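Alginate lyase (Bacteroides ovatus, PDB 3NNB) probably cleaves the polyuronate alginate by beta-elimination, as alginate lyases do. Local coordinates at residues T44-M49 with N132-D137; G67-P72 with R84-R89. All blocks are in the same frame, centred on the assembly; numbering follows the deposited sequence.

Contact 1 of 2, residues T44-M49 with N132-D137; sequences TPPSVM and NVWFLD
The loop 44-49 runs across Val133 and Trp134, neighbours near the end of helix 121-136, and Pro46 O meets both side chains. Val133 has CG1 anti to its own backbone N (chi1 172°), a rotation that sets this methyl 3.4 Å from Pro46 O and against Ser47 CB. Val133 CB and CG2 rest on Pro45 CB, each at 4.0 Å. The Trp134 ring runs along the loop. Pro46 O sits near the ring plane at its edge, 3.4 Å from Trp134 CE3. Ser47 CA comes within 3.6 Å of Trp134 CZ3. Val48 crosses the indole at about a right angle and sets CG1 3.7 Å from Trp134 CZ2. No direct hydrogen bond joins the segments. One water does, accepting from Val48 N and donating to Trp134 O; it lies over a face of the indole, toward the rim. Further out, Ser47 OG accepts from Met49 N at 3.0 Å, which makes an ST turn, and Asp50 OD2 accepts a hydrogen bond from Ser47 N. Toward the end of the helix, Asn132 O takes both Leu136 N and Asp137 N, part of a wider pi-type turn. Leu101 and Met104 of helix 98-118 also touch the indole. The loop after helix 27-41 is thus packed on two helices of a mostly helical chain, probably an alpha/alpha toroid. The contact is mainly apolar and buried, and the water partners two backbone groups that do not bond directly.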
# COMPACT_ATOMS: atom_id res chain seq x y z
N THR A 44 10.36 13.89 -14.49
CA THR A 44 9.96 15.21 -14.00
C THR A 44 8.93 14.98 -12.87
O THR A 44 7.93 14.28 -13.09
CB THR A 44 9.29 16.05 -15.10
OG1 THR A 44 10.23 16.24 -16.17
CG2 THR A 44 8.83 17.41 -14.57
N PRO A 45 9.18 15.54 -11.67
CA PRO A 45 8.20 15.32 -10.59
C PRO A 45 6.81 15.84 -10.98
O PRO A 45 6.69 17.00 -11.41
CB PRO A 45 8.77 16.10 -9.42
CG PRO A 45 10.27 16.05 -9.64
CD PRO A 45 10.41 16.18 -11.16
N PRO A 46 5.79 14.98 -10.91
CA PRO A 46 4.43 15.43 -11.20
C PRO A 46 3.78 16.12 -9.99
O PRO A 46 4.35 16.18 -8.90
CB PRO A 46 3.70 14.12 -11.49
CG PRO A 46 4.33 13.16 -10.51
CD PRO A 46 5.80 13.56 -10.46
N SER A 47 2.56 16.59 -10.17
CA SER A 47 1.78 17.19 -9.10
C SER A 47 0.31 17.11 -9.42
O SER A 47 -0.08 16.83 -10.56
CB SER A 47 2.16 18.65 -8.84
OG SER A 47 1.56 19.54 -9.79
N VAL A 48 -0.51 17.41 -8.41
CA VAL A 48 -1.95 17.51 -8.61
C VAL A 48 -2.35 18.68 -9.55
O VAL A 48 -3.50 18.77 -9.96
CB VAL A 48 -2.72 17.65 -7.28
CG1 VAL A 48 -2.50 16.38 -6.40
CG2 VAL A 48 -2.38 19.00 -6.53
N MSE A 49 -1.42 19.55 -9.91
CA MSE A 49 -1.69 20.61 -10.88
C MSE A 49 -1.69 20.13 -12.31
O MSE A 49 -2.09 20.87 -13.23
CB MSE A 49 -0.71 21.76 -10.70
CG MSE A 49 -0.58 22.24 -9.26
SE MSE A 49 -2.25 22.69 -8.34
CE MSE A 49 -2.43 24.49 -9.14
N ASN A 132 9.02 17.81 -2.36
CA ASN A 132 8.76 19.27 -2.40
C ASN A 132 7.63 19.58 -3.37
O ASN A 132 6.66 20.28 -3.03
CB ASN A 132 10.01 20.07 -2.84
CG ASN A 132 11.04 20.20 -1.75
OD1 ASN A 132 10.71 20.21 -0.58
ND2 ASN A 132 12.30 20.39 -2.13
N VAL A 133 7.75 19.05 -4.57
CA VAL A 133 6.78 19.35 -5.62
C VAL A 133 5.40 18.82 -5.23
O VAL A 133 4.39 19.50 -5.37
CB VAL A 133 7.23 18.82 -6.98
CG1 VAL A 133 6.10 18.97 -8.01
CG2 VAL A 133 8.52 19.57 -7.43
N TRP A 134 5.36 17.61 -4.71
CA TRP A 134 4.06 16.98 -4.41
C TRP A 134 3.36 17.51 -3.16
O TRP A 134 2.14 17.67 -3.16
CB TRP A 134 4.18 15.45 -4.31
CG TRP A 134 2.84 14.79 -4.26
CD1 TRP A 134 2.07 14.55 -3.16
CD2 TRP A 134 2.04 14.44 -5.39
NE1 TRP A 134 0.85 14.01 -3.54
CE2 TRP A 134 0.80 13.97 -4.90
CE3 TRP A 134 2.25 14.46 -6.78
CZ2 TRP A 134 -0.22 13.51 -5.74
CZ3 TRP A 134 1.26 13.99 -7.62
CH2 TRP A 134 0.02 13.55 -7.10
N PHE A 135 4.12 17.73 -2.10
CA PHE A 135 3.62 18.02 -0.77
C PHE A 135 3.84 19.43 -0.20
O PHE A 135 3.04 19.85 0.66
CB PHE A 135 4.23 17.07 0.25
CG PHE A 135 3.82 15.63 0.10
CD1 PHE A 135 2.59 15.17 0.58
CD2 PHE A 135 4.67 14.72 -0.54
CE1 PHE A 135 2.21 13.85 0.44
CE2 PHE A 135 4.27 13.39 -0.71
CZ PHE A 135 3.05 12.96 -0.19
N LEU A 136 4.95 20.10 -0.53
CA LEU A 136 5.42 21.27 0.24
C LEU A 136 5.40 22.58 -0.51
O LEU A 136 5.19 23.63 0.12
CB LEU A 136 6.82 21.03 0.82
CG LEU A 136 6.98 19.71 1.60
CD1 LEU A 136 8.46 19.53 2.06
CD2 LEU A 136 6.01 19.66 2.78
N ASP A 137 5.63 22.55 -1.82
CA ASP A 137 5.75 23.79 -2.60
C ASP A 137 4.34 24.39 -2.75
O ASP A 137 3.38 23.71 -3.17
CB ASP A 137 6.29 23.50 -4.01
CG ASP A 137 7.77 23.12 -4.05
OD1 ASP A 137 8.49 23.32 -3.05
OD2 ASP A 137 8.19 22.58 -5.14
O HOH W 1 0.88 17.77 -5.83

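Contact 2 of 2, residues G67-P72 with R84-R89; sequences GPYWWP and RKDGQR
Tyr69 O accepts from Lys85 N at 2.8 Å with an almost straight N-H...O angle of 174°. This bond flanks a short antiparallel bridge, where Trp70 and Arg84 are a non-hydrogen-bonded pair between strands 70-71 and 83-84. Arg84 CA also points a C-H at Tyr69 O. On the face of the sheet that carries both side chains, Arg84 lays CB over the six-membered ring of Trp70, 3.7 Å from its centroid. The extended Arg84 chain continues over the indole to CD. Trp70 NE1 hydrogen-bonds a citrate, probably from the crystallisation liquor. Tyr69 lies under the type II turn 85-88: Gly87 N stands above the ring centre, and Gly87 CA makes a CH-pi contact 3.8 Å from the centroid. Asp86 OD1 approaches the ring at CE2 and pairs with Arg271, while Tyr69 OH bonds Tyr277. Trp71 meets Lys85 at about a right angle, its CD1 3.7 Å from Lys85 CG. Trp71 NE1 reaches Gln88 O at 2.8 Å, with the oxygen close to the indole plane but the nitrogen 49° out of the carbonyl plane.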
# COMPACT_ATOMS: atom_id res chain seq x y z
N GLY A 67 -13.23 6.51 -9.50
CA GLY A 67 -13.39 5.10 -9.13
C GLY A 67 -12.92 4.23 -10.31
O GLY A 67 -13.47 4.35 -11.43
N PRO A 68 -11.91 3.37 -10.10
CA PRO A 68 -11.30 2.74 -11.28
C PRO A 68 -12.20 1.80 -12.06
O PRO A 68 -11.97 1.63 -13.25
CB PRO A 68 -10.15 1.94 -10.68
CG PRO A 68 -9.78 2.71 -9.54
CD PRO A 68 -11.03 3.24 -8.93
N TYR A 69 -13.19 1.20 -11.41
CA TYR A 69 -14.05 0.21 -12.08
C TYR A 69 -15.33 0.79 -12.68
O TYR A 69 -16.27 0.05 -13.00
CB TYR A 69 -14.40 -0.91 -11.12
CG TYR A 69 -13.20 -1.66 -10.55
CD1 TYR A 69 -12.05 -1.92 -11.29
CD2 TYR A 69 -13.26 -2.15 -9.25
CE1 TYR A 69 -10.97 -2.65 -10.73
CE2 TYR A 69 -12.17 -2.88 -8.70
CZ TYR A 69 -11.06 -3.13 -9.45
OH TYR A 69 -10.01 -3.85 -8.88
N TRP A 70 -15.38 2.12 -12.79
CA TRP A 70 -16.60 2.81 -13.23
C TRP A 70 -16.39 3.33 -14.65
O TRP A 70 -15.38 3.99 -14.95
CB TRP A 70 -16.97 3.94 -12.22
CG TRP A 70 -17.39 3.35 -10.90
CD1 TRP A 70 -16.57 2.88 -9.90
CD2 TRP A 70 -18.72 3.02 -10.52
NE1 TRP A 70 -17.33 2.35 -8.88
CE2 TRP A 70 -18.65 2.41 -9.23
CE3 TRP A 70 -19.98 3.22 -11.10
CZ2 TRP A 70 -19.80 1.99 -8.53
CZ3 TRP A 70 -21.11 2.81 -10.40
CH2 TRP A 70 -21.01 2.22 -9.14
N TRP A 71 -17.38 3.01 -15.51
CA TRP A 71 -17.32 3.23 -16.95
C TRP A 71 -18.58 3.91 -17.47
O TRP A 71 -19.65 3.75 -16.90
CB TRP A 71 -17.24 1.89 -17.71
CG TRP A 71 -16.00 1.07 -17.44
CD1 TRP A 71 -15.68 0.42 -16.29
CD2 TRP A 71 -14.94 0.82 -18.36
NE1 TRP A 71 -14.46 -0.23 -16.43
CE2 TRP A 71 -13.98 0.01 -17.69
CE3 TRP A 71 -14.68 1.22 -19.67
CZ2 TRP A 71 -12.83 -0.45 -18.32
CZ3 TRP A 71 -13.52 0.77 -20.29
CH2 TRP A 71 -12.62 -0.02 -19.61
N PRO A 72 -18.45 4.63 -18.60
CA PRO A 72 -19.66 5.17 -19.24
C PRO A 72 -20.67 4.07 -19.58
O PRO A 72 -20.27 2.98 -20.01
CB PRO A 72 -19.14 5.84 -20.52
CG PRO A 72 -17.68 5.96 -20.37
CD PRO A 72 -17.21 4.98 -19.31
N ARG A 84 -20.62 0.17 -12.95
CA ARG A 84 -19.48 -0.57 -12.44
C ARG A 84 -19.22 -1.86 -13.20
O ARG A 84 -20.13 -2.61 -13.53
CB ARG A 84 -19.66 -0.87 -10.96
CG ARG A 84 -18.44 -1.46 -10.29
CD ARG A 84 -18.82 -1.66 -8.84
NE ARG A 84 -17.87 -2.36 -8.01
CZ ARG A 84 -18.04 -3.57 -7.47
NH1 ARG A 84 -19.07 -4.36 -7.78
NH2 ARG A 84 -17.10 -4.03 -6.67
N LYS A 85 -17.94 -2.08 -13.53
CA LYS A 85 -17.45 -3.32 -14.13
C LYS A 85 -16.32 -3.84 -13.22
O LYS A 85 -15.13 -3.52 -13.42
CB LYS A 85 -16.89 -3.07 -15.53
CG LYS A 85 -17.91 -2.48 -16.53
CD LYS A 85 -19.06 -3.42 -16.78
CE LYS A 85 -19.98 -2.84 -17.89
NZ LYS A 85 -21.08 -3.77 -18.26
N ASP A 86 -16.70 -4.60 -12.19
CA ASP A 86 -15.73 -5.01 -11.16
C ASP A 86 -14.51 -5.66 -11.81
O ASP A 86 -14.63 -6.62 -12.62
CB ASP A 86 -16.41 -5.97 -10.15
CG ASP A 86 -15.52 -6.34 -8.98
OD1 ASP A 86 -14.53 -5.63 -8.70
OD2 ASP A 86 -15.83 -7.41 -8.34
N GLY A 87 -13.33 -5.15 -11.46
CA GLY A 87 -12.07 -5.71 -11.90
C GLY A 87 -11.53 -5.19 -13.21
O GLY A 87 -10.42 -5.54 -13.61
N GLN A 88 -12.31 -4.36 -13.90
CA GLN A 88 -11.90 -3.78 -15.19
C GLN A 88 -11.66 -2.29 -15.02
O GLN A 88 -12.61 -1.54 -14.75
CB GLN A 88 -12.97 -4.06 -16.25
CG GLN A 88 -13.28 -5.56 -16.46
CD GLN A 88 -14.18 -5.81 -17.67
OE1 GLN A 88 -13.78 -5.60 -18.79
NE2 GLN A 88 -15.40 -6.22 -17.42
N ARG A 89 -10.39 -1.88 -15.15
CA ARG A 89 -9.97 -0.52 -14.88
C ARG A 89 -10.18 0.41 -16.09
O ARG A 89 -9.59 0.22 -17.17
CB ARG A 89 -8.51 -0.46 -14.38
CG ARG A 89 -8.30 -1.09 -13.01
CD ARG A 89 -6.83 -1.01 -12.52
NE ARG A 89 -6.43 0.33 -12.08
CZ ARG A 89 -6.49 0.80 -10.83
NH1 ARG A 89 -6.95 0.06 -9.82
NH2 ARG A 89 -6.08 2.06 -10.57

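Contact 2 is nested in the chain between the two segments of contact 1. The two are separate in space: their centres are 28 Å apart and their nearest atoms about 13 Å. Contact 1 is buried and joins a loop to the last turns of helix 121-136. Contact 2 is at the surface. It pairs strand 70-71 with strand 83-84 and packs the turn at 67-70 against the turn at 85-88. They share no element, although residues 84-89 lead on toward helix 98-118, which also packs on contact 1. The chemistry differs accordingly: apolar and water-mediated in contact 1, directly hydrogen-bonded and rich in aromatic faces in contact 2.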